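Local coordinates for NDP-rhamnosyltransferase (Saccharopolyspora spinosa, PDB 3TSA), which is a glycosyltransferase of the GT-B fold, built from two Rossmann-like domains, at residues Asp135-Pro147 / Pro175-Ala188. Numbering follows the deposited sequence.
Sequences DLPVVLHRWGVDP and PELILDPCPPSLQA
Leu-140 and Ile-178 lie at the middle of a parallel strand pairing, 138-141 beside 177-180, in the seven-stranded sheet of the N-terminal Rossmann-like domain of a GT-B glycosyltransferase. Helix 151-166 makes the crossover of this beta-alpha-beta unit, and strand 117-121 flanks 138-141 on the other side. The parallel register rests on Leu-140, whose N donates to Leu-177 O (2.8 Å) and whose O accepts from Leu-179 N; Arg-142 N to Leu-179 O continues it with an almost straight N-H...O angle of 173°. On one sheet face, Val-139 CG1 packs on Leu-179 CG (3.6 Å). It reaches there because it stands anti to the backbone N (chi1 173°), beside the carbonyl carbon. On the other face, Leu-140 CG meets Pro-175 CB and Ile-178 approaches Arg-142: its CG2 sits over the centre of the guanidinium, 3.7 Å above the plane.

At the C-terminal ends of the strands, a salt-bridge network joins Arg-142 and Asp-146, in the loop after strand 138-141, to Asp-180, the last residue of strand 177-180. The extended Arg-142 chain brings NE to Asp-146 OD2 (2.7 Å), which uses its anti lone pair, and NH1 to Asp-180 OD2 (2.9 Å), while NH2 donates to Pro-192 O. The guanidinium and carboxylate planes of Arg-142 and Asp-180 are 77° apart, and NH1 meets OD2 from above the carboxylate plane. The same oxygen accepts from Gln-187 NE2 on that face; two donors thus grip it and probably stabilise its negative charge. Asp-180 OD1 closes an Asx turn by accepting from Cys-182 N. The Gln-187 side chain, about 5 Å from a bound magnesium ion, has its amide fixed at both ends: NE2 donates to Gly-144 O, nearly in the amide plane, and OE1 receives Ala-188 N as well as Asp-146 N, the latter at 2.8 Å.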
loop_
_atom_site.group_PDB
_atom_site.type_symbol
_atom_site.label_atom_id
_atom_site.label_comp_id
_atom_site.label_asym_id
_atom_site.label_seq_id
_atom_site.Cartn_x
_atom_site.Cartn_y
_atom_site.Cartn_z
ATOM N N ASP A 135 3.037 25.529 14.520
ATOM C CA ASP A 135 1.763 26.068 14.046
ATOM C C ASP A 135 1.208 25.321 12.805
ATOM O O ASP A 135 0.839 25.921 11.781
ATOM C CB ASP A 135 1.894 27.593 13.722
ATOM C CG ASP A 135 0.524 28.286 13.544
ATOM O OD1 ASP A 135 -0.497 27.818 14.085
ATOM O OD2 ASP A 135 0.469 29.327 12.863
ATOM N N LEU A 136 1.199 23.985 12.866
ATOM C CA LEU A 136 0.525 23.189 11.833
ATOM C C LEU A 136 -0.671 22.499 12.475
ATOM O O LEU A 136 -0.564 22.041 13.629
ATOM C CB LEU A 136 1.476 22.119 11.308
ATOM C CG LEU A 136 2.791 22.639 10.687
ATOM C CD1 LEU A 136 3.811 21.484 10.682
ATOM C CD2 LEU A 136 2.527 23.236 9.313
ATOM N N PRO A 137 -1.747 22.333 11.679
ATOM C CA PRO A 137 -2.979 21.599 12.061
ATOM C C PRO A 137 -2.681 20.151 12.355
ATOM O O PRO A 137 -1.866 19.528 11.649
ATOM C CB PRO A 137 -3.886 21.796 10.850
ATOM C CG PRO A 137 -2.982 22.040 9.711
ATOM C CD PRO A 137 -1.780 22.743 10.268
ATOM N N VAL A 138 -3.295 19.657 13.429
ATOM C CA VAL A 138 -3.122 18.302 13.878
ATOM C C VAL A 138 -4.467 17.621 13.775
ATOM O O VAL A 138 -5.450 18.075 14.385
ATOM C CB VAL A 138 -2.528 18.232 15.303
ATOM C CG1 VAL A 138 -2.618 16.822 15.860
ATOM C CG2 VAL A 138 -1.048 18.643 15.271
ATOM N N VAL A 139 -4.489 16.510 13.048
ATOM C CA VAL A 139 -5.682 15.670 13.028
ATOM C C VAL A 139 -5.285 14.441 13.818
ATOM O O VAL A 139 -4.336 13.700 13.439
ATOM C CB VAL A 139 -6.057 15.277 11.596
ATOM C CG1 VAL A 139 -7.230 14.227 11.607
ATOM C CG2 VAL A 139 -6.547 16.528 10.734
ATOM N N LEU A 140 -5.951 14.215 14.945
ATOM C CA LEU A 140 -5.645 13.044 15.754
ATOM C C LEU A 140 -6.377 11.824 15.137
ATOM O O LEU A 140 -7.474 11.944 14.577
ATOM C CB LEU A 140 -6.112 13.214 17.246
ATOM C CG LEU A 140 -5.194 14.064 18.127
ATOM C CD1 LEU A 140 -5.595 13.801 19.615
ATOM C CD2 LEU A 140 -3.701 13.788 17.859
ATOM N N HIS A 141 -5.761 10.649 15.264
ATOM C CA HIS A 141 -6.383 9.395 14.781
ATOM C C HIS A 141 -6.470 8.324 15.869
ATOM O O HIS A 141 -5.440 7.855 16.364
ATOM C CB HIS A 141 -5.545 8.855 13.598
ATOM C CG HIS A 141 -6.253 7.812 12.798
ATOM N ND1 HIS A 141 -6.298 6.498 13.204
ATOM C CD2 HIS A 141 -6.968 7.882 11.645
ATOM C CE1 HIS A 141 -7.007 5.797 12.331
ATOM N NE2 HIS A 141 -7.441 6.608 11.387
ATOM N N ARG A 142 -7.685 7.900 16.206
ATOM C CA ARG A 142 -7.877 6.786 17.109
ATOM C C ARG A 142 -7.667 5.491 16.358
ATOM O O ARG A 142 -8.095 5.348 15.204
ATOM C CB ARG A 142 -9.311 6.803 17.639
ATOM C CG ARG A 142 -9.440 7.921 18.656
ATOM C CD ARG A 142 -10.901 8.114 19.087
ATOM N NE ARG A 142 -10.879 9.093 20.230
ATOM C CZ ARG A 142 -11.901 9.948 20.440
ATOM N NH1 ARG A 142 -13.041 9.880 19.683
ATOM N NH2 ARG A 142 -11.788 10.880 21.418
ATOM N N TRP A 143 -7.044 4.528 17.038
ATOM C CA TRP A 143 -6.996 3.172 16.429
ATOM C C TRP A 143 -8.254 2.360 16.744
ATOM O O TRP A 143 -8.555 1.343 16.076
ATOM C CB TRP A 143 -5.718 2.454 16.869
ATOM C CG TRP A 143 -5.794 2.184 18.353
ATOM C CD1 TRP A 143 -6.404 1.126 18.942
ATOM C CD2 TRP A 143 -5.421 3.069 19.383
ATOM N NE1 TRP A 143 -6.380 1.258 20.306
ATOM C CE2 TRP A 143 -5.779 2.443 20.617
ATOM C CE3 TRP A 143 -4.754 4.304 19.412
ATOM C CZ2 TRP A 143 -5.533 3.019 21.849
ATOM C CZ3 TRP A 143 -4.500 4.891 20.646
ATOM C CH2 TRP A 143 -4.898 4.236 21.867
ATOM N N GLY A 144 -9.008 2.791 17.751
ATOM C CA GLY A 144 -10.191 2.033 18.157
ATOM C C GLY A 144 -10.773 2.609 19.461
ATOM O O GLY A 144 -10.999 3.796 19.541
ATOM N N VAL A 145 -11.016 1.744 20.447
ATOM C CA VAL A 145 -11.487 2.214 21.773
ATOM C C VAL A 145 -10.375 3.090 22.370
ATOM O O VAL A 145 -9.171 2.757 22.250
ATOM C CB VAL A 145 -11.825 1.024 22.686
ATOM C CG1 VAL A 145 -12.181 1.526 24.086
ATOM C CG2 VAL A 145 -13.014 0.259 22.101
ATOM N N ASP A 146 -10.760 4.249 22.881
ATOM C CA ASP A 146 -9.751 5.286 23.302
ATOM C C ASP A 146 -9.981 5.516 24.789
ATOM O O ASP A 146 -10.907 6.233 25.156
ATOM C CB ASP A 146 -10.013 6.588 22.498
ATOM C CG ASP A 146 -9.047 7.731 22.897
ATOM O OD1 ASP A 146 -8.220 7.560 23.846
ATOM O OD2 ASP A 146 -9.090 8.776 22.246
ATOM N N PRO A 147 -9.116 4.920 25.682
ATOM C CA PRO A 147 -9.273 5.125 27.132
ATOM C C PRO A 147 -8.315 6.179 27.659
ATOM O O PRO A 147 -7.902 6.108 28.814
ATOM C CB PRO A 147 -8.886 3.761 27.726
ATOM C CG PRO A 147 -8.352 2.967 26.661
ATOM C CD PRO A 147 -8.198 3.813 25.378
ATOM N N PRO A 175 -6.392 19.446 19.448
ATOM C CA PRO A 175 -6.238 19.174 18.005
ATOM C C PRO A 175 -7.379 19.779 17.173
ATOM O O PRO A 175 -8.514 19.978 17.679
ATOM C CB PRO A 175 -6.236 17.634 17.924
ATOM C CG PRO A 175 -7.147 17.230 19.163
ATOM C CD PRO A 175 -6.662 18.227 20.229
ATOM N N GLU A 176 -7.116 19.964 15.889
ATOM C CA GLU A 176 -8.130 20.422 14.925
ATOM C C GLU A 176 -9.328 19.496 14.825
ATOM O O GLU A 176 -10.483 19.965 14.656
ATOM C CB GLU A 176 -7.519 20.547 13.532
ATOM C CG GLU A 176 -7.661 21.838 12.919
ATOM C CD GLU A 176 -7.116 22.900 13.838
ATOM O OE1 GLU A 176 -7.965 23.733 14.248
ATOM O OE2 GLU A 176 -5.892 22.852 14.210
ATOM N N LEU A 177 -9.083 18.179 14.956
ATOM C CA LEU A 177 -10.073 17.183 14.551
ATOM C C LEU A 177 -9.560 15.869 15.198
ATOM O O LEU A 177 -8.350 15.672 15.314
ATOM C CB LEU A 177 -10.004 17.092 13.006
ATOM C CG LEU A 177 -10.917 16.108 12.319
ATOM C CD1 LEU A 177 -12.358 16.412 12.752
ATOM C CD2 LEU A 177 -10.757 16.148 10.780
ATOM N N ILE A 178 -10.467 14.993 15.635
ATOM C CA ILE A 178 -10.073 13.585 16.017
ATOM C C ILE A 178 -10.805 12.677 15.055
ATOM O O ILE A 178 -12.039 12.879 14.857
ATOM C CB ILE A 178 -10.573 13.239 17.428
ATOM C CG1 ILE A 178 -9.934 14.267 18.403
ATOM C CG2 ILE A 178 -10.091 11.861 17.769
ATOM C CD1 ILE A 178 -10.491 14.209 19.875
ATOM N N LEU A 179 -10.099 11.722 14.415
ATOM C CA LEU A 179 -10.844 10.768 13.557
ATOM C C LEU A 179 -11.038 9.478 14.362
ATOM O O LEU A 179 -10.119 9.055 15.052
ATOM C CB LEU A 179 -10.082 10.432 12.287
ATOM C CG LEU A 179 -9.754 11.668 11.436
ATOM C CD1 LEU A 179 -9.027 11.123 10.209
ATOM C CD2 LEU A 179 -10.997 12.346 10.972
ATOM N N ASP A 180 -12.218 8.860 14.253
ATOM C CA ASP A 180 -12.545 7.723 15.125
ATOM C C ASP A 180 -13.200 6.607 14.300
ATOM O O ASP A 180 -14.376 6.751 13.860
ATOM C CB ASP A 180 -13.546 8.273 16.230
ATOM C CG ASP A 180 -13.777 7.282 17.299
ATOM O OD1 ASP A 180 -13.321 6.115 17.154
ATOM O OD2 ASP A 180 -14.422 7.679 18.330
ATOM N N PRO A 181 -12.511 5.427 14.153
ATOM C CA PRO A 181 -13.099 4.311 13.457
ATOM C C PRO A 181 -13.872 3.343 14.410
ATOM O O PRO A 181 -14.450 2.350 13.968
ATOM C CB PRO A 181 -11.866 3.598 12.894
ATOM C CG PRO A 181 -10.796 3.719 14.058
ATOM C CD PRO A 181 -11.102 5.203 14.573
ATOM N N CYS A 182 -13.859 3.623 15.719
ATOM C CA CYS A 182 -14.612 2.756 16.608
ATOM C C CYS A 182 -16.153 2.841 16.452
ATOM O O CYS A 182 -16.702 3.930 16.366
ATOM C CB CYS A 182 -14.229 3.161 18.070
ATOM S SG CYS A 182 -14.896 2.022 19.326
ATOM N N PRO A 183 -16.841 1.692 16.373
ATOM C CA PRO A 183 -18.292 1.705 16.387
ATOM C C PRO A 183 -18.750 2.606 17.562
ATOM O O PRO A 183 -18.296 2.426 18.682
ATOM C CB PRO A 183 -18.629 0.214 16.585
ATOM C CG PRO A 183 -17.452 -0.517 15.951
ATOM C CD PRO A 183 -16.278 0.316 16.339
ATOM N N PRO A 184 -19.590 3.672 17.337
ATOM C CA PRO A 184 -19.863 4.598 18.461
ATOM C C PRO A 184 -20.445 3.929 19.686
ATOM O O PRO A 184 -20.179 4.391 20.795
ATOM C CB PRO A 184 -20.891 5.570 17.873
ATOM C CG PRO A 184 -20.351 5.692 16.383
ATOM C CD PRO A 184 -19.968 4.226 16.010
ATOM N N SER A 185 -21.230 2.849 19.512
ATOM C CA SER A 185 -21.874 2.204 20.701
ATOM C C SER A 185 -20.786 1.580 21.568
ATOM O O SER A 185 -21.056 1.318 22.742
ATOM C CB SER A 185 -22.899 1.111 20.318
ATOM O OG SER A 185 -22.216 0.034 19.664
ATOM N N LEU A 186 -19.594 1.307 21.012
ATOM C CA LEU A 186 -18.505 0.662 21.829
ATOM C C LEU A 186 -17.472 1.634 22.342
ATOM O O LEU A 186 -16.580 1.225 23.099
ATOM C CB LEU A 186 -17.733 -0.368 20.976
ATOM C CG LEU A 186 -18.643 -1.438 20.342
ATOM C CD1 LEU A 186 -17.780 -2.266 19.427
ATOM C CD2 LEU A 186 -19.315 -2.337 21.431
ATOM N N GLN A 187 -17.538 2.927 22.001
ATOM C CA GLN A 187 -16.436 3.796 22.375
ATOM C C GLN A 187 -16.530 4.149 23.852
ATOM O O GLN A 187 -17.636 4.218 24.398
ATOM C CB GLN A 187 -16.493 5.037 21.436
ATOM C CG GLN A 187 -15.312 6.105 21.648
ATOM C CD GLN A 187 -13.985 5.433 21.471
ATOM O OE1 GLN A 187 -13.463 4.880 22.426
ATOM N NE2 GLN A 187 -13.422 5.502 20.291
ATOM N N ALA A 188 -15.384 4.320 24.553
ATOM C CA ALA A 188 -15.350 4.709 25.939
ATOM C C ALA A 188 -16.189 5.982 26.154
ATOM O O ALA A 188 -16.108 6.971 25.359
ATOM C CB ALA A 188 -13.876 4.953 26.380
#